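Local coordinates for protein chitinase (Thermococcus chitonophagus, PDB 5XSW) that hydrolyses chitin, probably by cuts inside the chain, and binds a glycan in the mostly helical part of this fragment, at residues 192-195 with 196-200; 298-301 with 302-305; 405-408 with 409-413; 452-455 with 456-460; 459-462 with 463-466. All coordinates share one frame; numbering follows the deposited sequence.

Contact 1 is central to the set: its helix 186-199 touches the sites of all four others, with centres 11 to 15 Å away. Along the chain the order is contact 1, contact 2 on helix 288-311, contact 3 on helix 399-412, then contacts 4 and 5 in succession on helix 449-461, where they share V459 and A460 and have centres about 10 Å apart. Contact 2 lies farthest off, its centre about 24 Å from that of contact 4, and meets only contact 1. Aromatic and aliphatic packing joins contacts 1, 3, 4 and 5, and a salt bridge ties contact 1 to contact 4. Four helices thus build one core of the glycan-binding helical domain, distinct from the beta sheets at the N-terminal end of the chain.

Contact 1 (192-195 with 196-200); sequences LALA and YEWFK
The last turns of helix 186-199, a buried helix of the glycan-binding helical domain, bring L194 alongside W198 one turn on. The two side chains point the same way: CG of L194 lies 4.0 Å from CE3 of W198, at the six-membered part of the indole. L194 has its CG opposite the backbone N (chi1 174°), a setting that carries the branch along the helix towards the tryptophan. On its other sides the leucine meets F405, V409 and W464, the last of which also packs edge-to-face with W198. Cutting L194 back to an alanine is likely to leave the CE3 side of the indole without its aliphatic neighbour and open a gap between these rings. F199 covers one face of W198, with CZ 3.5 Å above the plane over its centre, while indole NE1 is hydrogen-bonded to H468 O. Beneath the side chains run regular backbone bonds, among them W198 N to L194 O at 2.8 Å and F199 N to A195 O at 2.9 Å. E197 turns away from the indole and pairs through OE1 with R458 in a salt bridge. K200 leaves helical geometry with positive phi, and its chain bends back until NZ donates to the carbonyl O of E197 at 2.9 Å.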
# COMPACT_ATOMS: atom_id res chain seq x y z
N LEU A 192 5.20 -22.54 -3.89
CA LEU A 192 4.56 -22.91 -2.61
C LEU A 192 5.64 -23.53 -1.70
O LEU A 192 5.62 -23.35 -0.51
CB LEU A 192 3.43 -23.95 -2.81
CG LEU A 192 2.10 -23.49 -3.47
CD1 LEU A 192 1.17 -24.68 -3.77
CD2 LEU A 192 1.43 -22.37 -2.61
N ALA A 193 6.54 -24.33 -2.28
CA ALA A 193 7.49 -25.09 -1.45
C ALA A 193 8.46 -24.11 -0.85
O ALA A 193 8.91 -24.28 0.29
CB ALA A 193 8.24 -26.18 -2.30
N LEU A 194 8.81 -23.08 -1.60
CA LEU A 194 9.77 -22.12 -1.09
C LEU A 194 9.07 -21.27 -0.01
O LEU A 194 9.70 -20.92 0.99
CB LEU A 194 10.34 -21.19 -2.20
CG LEU A 194 11.27 -20.05 -1.71
CD1 LEU A 194 12.45 -20.67 -0.88
CD2 LEU A 194 11.83 -19.21 -2.87
N ALA A 195 7.80 -20.92 -0.21
CA ALA A 195 7.08 -20.19 0.84
C ALA A 195 7.07 -20.99 2.15
O ALA A 195 7.18 -20.45 3.23
CB ALA A 195 5.59 -19.89 0.40
N TYR A 196 6.86 -22.30 2.02
CA TYR A 196 6.84 -23.24 3.15
C TYR A 196 8.20 -23.26 3.85
O TYR A 196 8.32 -22.99 5.01
CB TYR A 196 6.50 -24.63 2.60
CG TYR A 196 6.41 -25.77 3.60
CD1 TYR A 196 6.05 -25.56 4.93
CD2 TYR A 196 6.65 -27.09 3.18
CE1 TYR A 196 5.93 -26.65 5.82
CE2 TYR A 196 6.56 -28.16 4.06
CZ TYR A 196 6.21 -27.93 5.37
OH TYR A 196 6.09 -29.01 6.23
N GLU A 197 9.26 -23.55 3.10
CA GLU A 197 10.58 -23.70 3.72
C GLU A 197 11.13 -22.36 4.23
O GLU A 197 11.76 -22.27 5.29
CB GLU A 197 11.57 -24.39 2.71
CG GLU A 197 12.97 -24.73 3.36
CD GLU A 197 12.87 -25.75 4.53
OE1 GLU A 197 11.90 -26.58 4.60
OE2 GLU A 197 13.79 -25.73 5.36
N TRP A 198 10.90 -21.30 3.48
CA TRP A 198 11.39 -19.99 3.87
C TRP A 198 10.56 -19.39 5.02
O TRP A 198 11.13 -18.98 6.04
CB TRP A 198 11.37 -19.04 2.64
CG TRP A 198 12.25 -17.82 2.76
CD1 TRP A 198 12.94 -17.38 3.87
CD2 TRP A 198 12.51 -16.89 1.73
NE1 TRP A 198 13.65 -16.24 3.55
CE2 TRP A 198 13.40 -15.93 2.23
CE3 TRP A 198 12.11 -16.80 0.38
CZ2 TRP A 198 13.86 -14.86 1.46
CZ3 TRP A 198 12.58 -15.77 -0.38
CH2 TRP A 198 13.44 -14.79 0.17
N PHE A 199 9.22 -19.33 4.89
CA PHE A 199 8.41 -18.55 5.88
C PHE A 199 7.55 -19.44 6.75
O PHE A 199 6.79 -18.95 7.59
CB PHE A 199 7.53 -17.47 5.15
CG PHE A 199 8.37 -16.48 4.36
CD1 PHE A 199 9.14 -15.55 5.03
CD2 PHE A 199 8.41 -16.53 2.95
CE1 PHE A 199 9.99 -14.67 4.31
CE2 PHE A 199 9.21 -15.64 2.25
CZ PHE A 199 10.03 -14.74 2.94
N LYS A 200 7.68 -20.76 6.56
CA LYS A 200 7.00 -21.80 7.39
C LYS A 200 5.52 -21.82 7.16
O LYS A 200 4.75 -22.28 8.01
CB LYS A 200 7.29 -21.61 8.90
CG LYS A 200 8.79 -21.26 9.16
CD LYS A 200 9.73 -22.32 8.50
CE LYS A 200 11.19 -21.83 8.69
NZ LYS A 200 12.20 -22.80 8.07

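Contact 2 (298-301 with 302-305); sequences VSLT and MERE
T301 lays its CG2 methyl against the CG of E305, 3.8 Å away, the two side chains running side by side one helical turn apart. The threonine's torsion places CG2 opposite the backbone N and OG1 beside it, and OG1 is hydrogen-bonded to A297 O. E305 bends at chi2, its carboxylate passing on to Y112 and to a salt bridge with R106. A second pair is set three residues apart: L300 and E303 point the same way, with CD2 of L300 at 3.7 Å from OE2 of E303, an aliphatic methyl beside a carboxylate oxygen. All of this belongs to the middle of helix 288-311, a long buried helix that has helices 203-214, 254-263 and 327-338 packed around it. Here the backbone departs a little from regular spacing. E303 N makes only weak bonds, to S299 O at 3.4 Å and to L300 O at 3.1 Å, whereas E305 N reaches T301 O at 2.8 Å with a nearly straight N-H...O angle of 170°. Across the same turn water 1 donates to S299 OG at 2.8 Å and to E303 OE2 at 2.7 Å, although other acceptors compete for its protons; S299 OG is also bonded to N256. With an alanine in place of E303, water 1 would probably lose its carboxylate acceptor and the CD2 methyl of L300 the carboxylate oxygen beside it. M302, bent at chi2 and chi3, packs against N256, Q259 and Y263, and its side chain comes within about 3 Å of a bound phosphate, probably picked up from the crystallisation liquor.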
# COMPACT_ATOMS: atom_id res chain seq x y z
N VAL A 298 4.61 -13.58 2.04
CA VAL A 298 5.17 -12.42 2.71
C VAL A 298 4.08 -11.49 3.22
O VAL A 298 4.22 -10.93 4.30
CB VAL A 298 6.15 -11.65 1.76
CG1 VAL A 298 6.64 -10.30 2.37
CG2 VAL A 298 7.39 -12.61 1.44
N SER A 299 3.00 -11.33 2.45
CA SER A 299 1.89 -10.50 2.93
C SER A 299 1.27 -11.04 4.23
O SER A 299 0.94 -10.28 5.15
CB SER A 299 0.80 -10.42 1.83
OG SER A 299 -0.15 -9.41 2.19
N LEU A 300 1.05 -12.34 4.27
CA LEU A 300 0.55 -13.01 5.46
C LEU A 300 1.54 -12.91 6.61
O LEU A 300 1.18 -12.66 7.74
CB LEU A 300 0.25 -14.47 5.14
CG LEU A 300 -0.91 -14.67 4.18
CD1 LEU A 300 -0.82 -16.01 3.48
CD2 LEU A 300 -2.22 -14.53 4.92
N THR A 301 2.81 -13.07 6.27
CA THR A 301 3.88 -12.99 7.24
C THR A 301 3.89 -11.61 7.87
O THR A 301 4.09 -11.47 9.06
CB THR A 301 5.24 -13.29 6.59
OG1 THR A 301 5.29 -14.66 6.21
CG2 THR A 301 6.38 -12.98 7.54
N MET A 302 3.63 -10.60 7.06
CA MET A 302 3.63 -9.23 7.53
C MET A 302 2.58 -9.06 8.62
O MET A 302 2.84 -8.40 9.61
CB MET A 302 3.34 -8.27 6.38
CG MET A 302 3.12 -6.83 6.81
SD MET A 302 1.43 -6.46 7.30
CE MET A 302 0.63 -6.34 5.70
N GLU A 303 1.41 -9.66 8.45
CA GLU A 303 0.38 -9.52 9.47
C GLU A 303 0.86 -10.11 10.79
O GLU A 303 0.73 -9.49 11.83
CB GLU A 303 -0.88 -10.25 9.04
CG GLU A 303 -1.48 -9.83 7.71
CD GLU A 303 -2.63 -10.72 7.31
OE1 GLU A 303 -3.39 -11.12 8.19
OE2 GLU A 303 -2.76 -11.03 6.12
N ARG A 304 1.44 -11.30 10.72
CA ARG A 304 1.91 -12.00 11.90
C ARG A 304 3.02 -11.24 12.59
O ARG A 304 3.01 -11.08 13.79
CB ARG A 304 2.38 -13.40 11.53
CG ARG A 304 2.63 -14.32 12.72
CD ARG A 304 2.55 -15.77 12.30
NE ARG A 304 2.89 -16.71 13.36
CZ ARG A 304 4.10 -17.18 13.58
NH1 ARG A 304 5.12 -16.78 12.84
NH2 ARG A 304 4.31 -18.04 14.56
N GLU A 305 3.96 -10.73 11.80
CA GLU A 305 5.06 -9.92 12.30
C GLU A 305 4.56 -8.64 12.95
O GLU A 305 5.12 -8.18 13.98
CB GLU A 305 6.09 -9.56 11.20
CG GLU A 305 6.96 -10.79 10.65
CD GLU A 305 8.27 -11.04 11.45
OE1 GLU A 305 8.53 -10.27 12.40
OE2 GLU A 305 9.08 -11.95 11.06
O HOH W 1 -2.17 -9.27 4.12

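Contact 3 (405-408 with 409-413); sequences FFTV and VRQKF
V409, first in the second segment, sets its CG2 methyl over one face of the F405 ring, 4.1 Å from the centroid and 22° off the normal. This CH-pi contact leans toward the rim, with CE2 of F405 the nearest ring atom at 3.8 Å. The phenylalanine's chi1 of 179° swings its ring forward along the helix to receive the methyl. Next, R410 hydrogen-bonds through its backbone N to F406 O at 2.9 Å, while its extended chain leads outward to a cation-pi contact with W424. Q411 runs beside T407, bringing amide NE2 to 3.4 Å from the CG2 methyl, and T407 OG1 is hydrogen-bonded to E403 O, one turn back. K412 rests its CG 3.9 Å from CG1 of V408, the two side chains lying askew; the bend at chi2 then carries NZ off to a salt bridge with D276. The backbone bond from K412 N to V408 O, 2.8 Å, closes the last turn before F413, which leaves helical geometry, yet still donates its N to V409 O. The F413 ring has CB of K412 over one face and packs on helix 288-311. The i to i+4 pairs are those of any alpha helix; F405 and V409 turned to helix 186-199, with R410 and Q411 exposed, make this C-terminal end of helix 399-412 amphipathic.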
# COMPACT_ATOMS: atom_id res chain seq x y z
N PHE A 405 13.60 -22.29 -12.07
CA PHE A 405 13.12 -21.84 -10.76
C PHE A 405 14.11 -20.91 -10.07
O PHE A 405 13.76 -19.78 -9.69
CB PHE A 405 12.80 -23.04 -9.87
CG PHE A 405 12.32 -22.63 -8.50
CD1 PHE A 405 11.00 -22.19 -8.33
CD2 PHE A 405 13.19 -22.63 -7.41
CE1 PHE A 405 10.56 -21.76 -7.07
CE2 PHE A 405 12.73 -22.20 -6.15
CZ PHE A 405 11.41 -21.79 -5.99
N PHE A 406 15.40 -21.28 -10.00
CA PHE A 406 16.32 -20.41 -9.29
C PHE A 406 16.72 -19.14 -10.06
O PHE A 406 16.99 -18.14 -9.43
CB PHE A 406 17.60 -21.16 -8.86
CG PHE A 406 17.37 -22.06 -7.70
CD1 PHE A 406 17.31 -21.54 -6.42
CD2 PHE A 406 17.14 -23.42 -7.88
CE1 PHE A 406 17.05 -22.36 -5.30
CE2 PHE A 406 16.89 -24.25 -6.75
CZ PHE A 406 16.83 -23.71 -5.47
N THR A 407 16.75 -19.19 -11.40
CA THR A 407 16.87 -17.96 -12.21
C THR A 407 15.77 -16.95 -11.89
O THR A 407 16.04 -15.78 -11.71
CB THR A 407 16.80 -18.32 -13.73
OG1 THR A 407 17.80 -19.29 -14.02
CG2 THR A 407 17.03 -17.12 -14.60
N VAL A 408 14.53 -17.41 -11.84
CA VAL A 408 13.43 -16.49 -11.49
C VAL A 408 13.62 -15.97 -10.06
O VAL A 408 13.50 -14.74 -9.77
CB VAL A 408 12.07 -17.20 -11.64
CG1 VAL A 408 10.93 -16.22 -11.14
CG2 VAL A 408 11.85 -17.61 -13.16
N VAL A 409 13.97 -16.87 -9.14
CA VAL A 409 14.18 -16.37 -7.77
C VAL A 409 15.25 -15.28 -7.76
O VAL A 409 15.13 -14.23 -7.13
CB VAL A 409 14.55 -17.52 -6.81
CG1 VAL A 409 14.96 -16.94 -5.45
CG2 VAL A 409 13.31 -18.44 -6.62
N ARG A 410 16.33 -15.52 -8.49
CA ARG A 410 17.40 -14.50 -8.52
C ARG A 410 16.97 -13.19 -9.17
O ARG A 410 17.41 -12.10 -8.75
CB ARG A 410 18.61 -15.04 -9.29
CG ARG A 410 19.87 -14.19 -9.11
CD ARG A 410 21.07 -14.91 -9.67
NE ARG A 410 22.31 -14.15 -9.44
CZ ARG A 410 23.45 -14.38 -10.10
NH1 ARG A 410 23.51 -15.34 -11.02
NH2 ARG A 410 24.52 -13.63 -9.84
N GLN A 411 16.14 -13.28 -10.21
CA GLN A 411 15.62 -12.07 -10.87
C GLN A 411 14.64 -11.29 -10.02
O GLN A 411 14.57 -10.05 -10.09
CB GLN A 411 14.89 -12.43 -12.16
CG GLN A 411 15.81 -12.96 -13.29
CD GLN A 411 15.01 -13.56 -14.49
OE1 GLN A 411 13.77 -13.54 -14.51
NE2 GLN A 411 15.74 -14.10 -15.47
N LYS A 412 13.82 -12.00 -9.26
CA LYS A 412 12.70 -11.32 -8.61
C LYS A 412 12.84 -11.04 -7.10
O LYS A 412 12.12 -10.20 -6.57
CB LYS A 412 11.42 -12.13 -8.83
CG LYS A 412 11.21 -12.44 -10.36
CD LYS A 412 10.93 -11.13 -11.14
CE LYS A 412 10.72 -11.45 -12.69
NZ LYS A 412 10.42 -10.15 -13.38
N PHE A 413 13.72 -11.78 -6.42
CA PHE A 413 13.93 -11.57 -4.99
C PHE A 413 15.38 -11.23 -4.61
O PHE A 413 16.30 -11.44 -5.40
CB PHE A 413 13.41 -12.80 -4.22
CG PHE A 413 11.92 -13.05 -4.45
CD1 PHE A 413 10.97 -12.15 -3.96
CD2 PHE A 413 11.51 -14.13 -5.17
CE1 PHE A 413 9.62 -12.35 -4.17
CE2 PHE A 413 10.15 -14.37 -5.38
CZ PHE A 413 9.18 -13.47 -4.93

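Contact 4 (452-455 with 456-460); sequences DFLT and ILRVA
L457 sits on the F453 ring four residues before it, and its side chain can be followed outward from the backbone. CB lies 3.5 Å from L454 O, close to the helix itself. CG comes next, over one face of the phenylalanine: it is 4.1 Å from the ring centroid and 29° off the normal, a CH-pi contact. The branch then straddles the rim, CD1 meeting CE2 of F453 at 3.6 Å and CD2 meeting CZ of F453 at 3.7 Å. Beyond the pair, the tip of L457 also packs against A193 and F405. F453 can serve as this platform because its chi1 of -167° puts CG opposite the backbone N and lays the ring along the axis toward the following turn, where CG2 of I456 approaches CE1 of F453 at 4.1 Å, the two side chains meeting at about a right angle. The fold element is helix 449-461, buried between helices 186-199, 399-412 and 421-439; F405 of the second of these packs edge-to-face with the same ring. Close to its start the helix is kinked, since N of L454 and of T455 make no bond to the turn before; regular bonding resumes at I456 N, which donates to D452 O, and L457 N reaches F453 O at 2.9 Å. On another side R458 extends past L454, whose CB lies over the centre of one guanidinium face, 4.2 Å above the plane. The charge of R458 is met by E197 through NH2, while NH1 bonds to P159 O.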
# COMPACT_ATOMS: atom_id res chain seq x y z
N ASP A 452 11.85 -34.90 -2.93
CA ASP A 452 13.17 -34.29 -3.02
C ASP A 452 13.23 -32.77 -2.92
O ASP A 452 14.30 -32.21 -2.66
CB ASP A 452 13.82 -34.67 -4.35
CG ASP A 452 14.01 -36.16 -4.49
OD1 ASP A 452 14.53 -36.78 -3.52
OD2 ASP A 452 13.63 -36.70 -5.54
N PHE A 453 12.16 -32.06 -3.28
CA PHE A 453 12.40 -30.63 -3.49
C PHE A 453 12.73 -29.84 -2.20
O PHE A 453 13.50 -28.87 -2.25
CB PHE A 453 11.18 -29.97 -4.25
CG PHE A 453 11.51 -28.57 -4.76
CD1 PHE A 453 12.50 -28.39 -5.69
CD2 PHE A 453 10.84 -27.45 -4.27
CE1 PHE A 453 12.87 -27.10 -6.15
CE2 PHE A 453 11.16 -26.16 -4.71
CZ PHE A 453 12.17 -25.97 -5.65
N LEU A 454 12.21 -30.23 -1.03
CA LEU A 454 12.63 -29.52 0.18
C LEU A 454 14.13 -29.66 0.43
O LEU A 454 14.79 -28.72 0.89
CB LEU A 454 11.89 -30.02 1.43
CG LEU A 454 10.43 -29.56 1.57
CD1 LEU A 454 9.81 -30.11 2.90
CD2 LEU A 454 10.40 -27.99 1.53
N THR A 455 14.67 -30.82 0.09
CA THR A 455 16.14 -31.03 0.30
C THR A 455 16.94 -30.13 -0.66
O THR A 455 17.91 -29.48 -0.29
CB THR A 455 16.48 -32.54 0.16
OG1 THR A 455 15.85 -33.25 1.24
CG2 THR A 455 18.02 -32.75 0.29
N ILE A 456 16.45 -30.00 -1.91
CA ILE A 456 17.05 -29.09 -2.87
C ILE A 456 17.02 -27.65 -2.35
O ILE A 456 18.02 -26.90 -2.40
CB ILE A 456 16.32 -29.13 -4.24
CG1 ILE A 456 16.49 -30.49 -4.94
CG2 ILE A 456 16.78 -27.90 -5.10
CD1 ILE A 456 17.97 -30.78 -5.47
N LEU A 457 15.86 -27.24 -1.86
CA LEU A 457 15.77 -25.89 -1.25
C LEU A 457 16.77 -25.66 -0.08
O LEU A 457 17.41 -24.59 0.03
CB LEU A 457 14.34 -25.63 -0.74
CG LEU A 457 13.28 -25.39 -1.86
CD1 LEU A 457 11.85 -25.17 -1.27
CD2 LEU A 457 13.69 -24.21 -2.77
N ARG A 458 16.91 -26.67 0.77
CA ARG A 458 17.81 -26.57 1.93
C ARG A 458 19.25 -26.47 1.50
O ARG A 458 20.02 -25.66 2.04
CB ARG A 458 17.62 -27.79 2.86
CG ARG A 458 16.33 -27.65 3.64
CD ARG A 458 15.94 -28.82 4.51
NE ARG A 458 14.56 -28.61 4.94
CZ ARG A 458 13.73 -29.57 5.26
NH1 ARG A 458 14.12 -30.84 5.23
NH2 ARG A 458 12.48 -29.28 5.58
N VAL A 459 19.60 -27.25 0.47
CA VAL A 459 20.94 -27.11 -0.10
C VAL A 459 21.14 -25.72 -0.60
O VAL A 459 22.16 -25.08 -0.28
CB VAL A 459 21.16 -28.12 -1.22
CG1 VAL A 459 22.39 -27.74 -2.03
CG2 VAL A 459 21.30 -29.50 -0.58
N ALA A 460 20.19 -25.20 -1.38
CA ALA A 460 20.35 -23.81 -1.84
C ALA A 460 20.47 -22.85 -0.67
O ALA A 460 21.30 -21.92 -0.68
CB ALA A 460 19.14 -23.39 -2.75

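Contact 5 (459-462 with 463-466); sequences VAMK and HWPE
M461 to W464 form a type I beta turn where helix 449-461 gives way to loop: H463 N donates to A460 O at 3.0 Å and W464 N to M461 O at 2.9 Å, the latter donor standing 69° out of the carbonyl plane. The turn folds the W464 indole back over M461. CG of M461 lies 3.9 Å from the centroid of the six-membered ring and 12° off its normal, a CH-pi contact. SD stands above the same face at 4.8 Å, a more distant Met-aromatic contact, and the bend at chi3 of 77° keeps the CE methyl near CE3 of W464. The indole also packs edge-to-face with F414. H463 turns the other way: V459 O lies near the plane of its ring at the edge, 3.5 Å from CD2, while NE2 is hydrogen-bonded to D430. Water 2 donates to K462 O and W464 O, though other acceptors compete for its protons. The chemistry is thus divided: a methylene, a methyl and a more distant sulfur against the pi electrons on the buried side, and on the other an imidazole whose ionised form the D430 carboxylate would probably favour.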
# COMPACT_ATOMS: atom_id res chain seq x y z
N VAL A 459 19.60 -27.25 0.47
CA VAL A 459 20.94 -27.11 -0.10
C VAL A 459 21.14 -25.72 -0.60
O VAL A 459 22.16 -25.08 -0.28
CB VAL A 459 21.16 -28.12 -1.22
CG1 VAL A 459 22.39 -27.74 -2.03
CG2 VAL A 459 21.30 -29.50 -0.58
N ALA A 460 20.19 -25.20 -1.38
CA ALA A 460 20.35 -23.81 -1.84
C ALA A 460 20.47 -22.85 -0.67
O ALA A 460 21.30 -21.92 -0.68
CB ALA A 460 19.14 -23.39 -2.75
N MET A 461 19.60 -23.04 0.34
CA MET A 461 19.54 -22.05 1.43
C MET A 461 20.73 -22.05 2.38
O MET A 461 20.94 -21.07 3.13
CB MET A 461 18.23 -22.25 2.25
CG MET A 461 17.01 -21.86 1.34
SD MET A 461 15.43 -22.18 2.14
CE MET A 461 15.33 -20.79 3.26
N LYS A 462 21.51 -23.13 2.34
CA LYS A 462 22.79 -23.15 3.07
C LYS A 462 23.63 -21.98 2.59
O LYS A 462 24.47 -21.50 3.30
CB LYS A 462 23.54 -24.47 2.83
CG LYS A 462 22.97 -25.69 3.55
CD LYS A 462 23.41 -25.56 5.08
CE LYS A 462 22.98 -26.75 5.95
NZ LYS A 462 23.27 -26.48 7.42
N HIS A 463 23.43 -21.53 1.37
CA HIS A 463 24.18 -20.39 0.86
C HIS A 463 23.51 -19.03 1.02
O HIS A 463 24.03 -18.04 0.62
CB HIS A 463 24.55 -20.59 -0.60
CG HIS A 463 25.36 -21.81 -0.86
ND1 HIS A 463 26.69 -21.77 -1.16
CD2 HIS A 463 25.02 -23.11 -0.87
CE1 HIS A 463 27.14 -22.99 -1.33
NE2 HIS A 463 26.14 -23.82 -1.16
N TRP A 464 22.30 -18.98 1.64
CA TRP A 464 21.59 -17.71 1.78
C TRP A 464 22.02 -16.94 3.04
O TRP A 464 22.41 -17.54 4.03
CB TRP A 464 20.08 -17.97 1.78
CG TRP A 464 19.50 -18.40 0.44
CD1 TRP A 464 20.19 -18.89 -0.64
CD2 TRP A 464 18.12 -18.39 0.06
NE1 TRP A 464 19.32 -19.20 -1.66
CE2 TRP A 464 18.04 -18.89 -1.25
CE3 TRP A 464 16.93 -18.01 0.72
CZ2 TRP A 464 16.82 -19.01 -1.94
CZ3 TRP A 464 15.72 -18.13 0.04
CH2 TRP A 464 15.67 -18.64 -1.27
N PRO A 465 21.94 -15.60 3.01
CA PRO A 465 22.29 -14.82 4.20
C PRO A 465 21.48 -15.26 5.43
O PRO A 465 20.30 -15.64 5.28
CB PRO A 465 21.92 -13.39 3.82
CG PRO A 465 21.63 -13.40 2.39
CD PRO A 465 21.35 -14.79 1.94
N GLU A 466 22.11 -15.23 6.60
CA GLU A 466 21.48 -15.56 7.87
C GLU A 466 21.25 -14.27 8.66
O GLU A 466 22.04 -13.33 8.53
CB GLU A 466 22.35 -16.54 8.67
CG GLU A 466 22.46 -17.93 8.02
CD GLU A 466 21.30 -18.82 8.40
OE1 GLU A 466 20.31 -18.32 8.98
OE2 GLU A 466 21.38 -20.05 8.16
O HOH W 2 24.50 -19.05 4.91
O HOH W 3 24.12 -21.56 6.62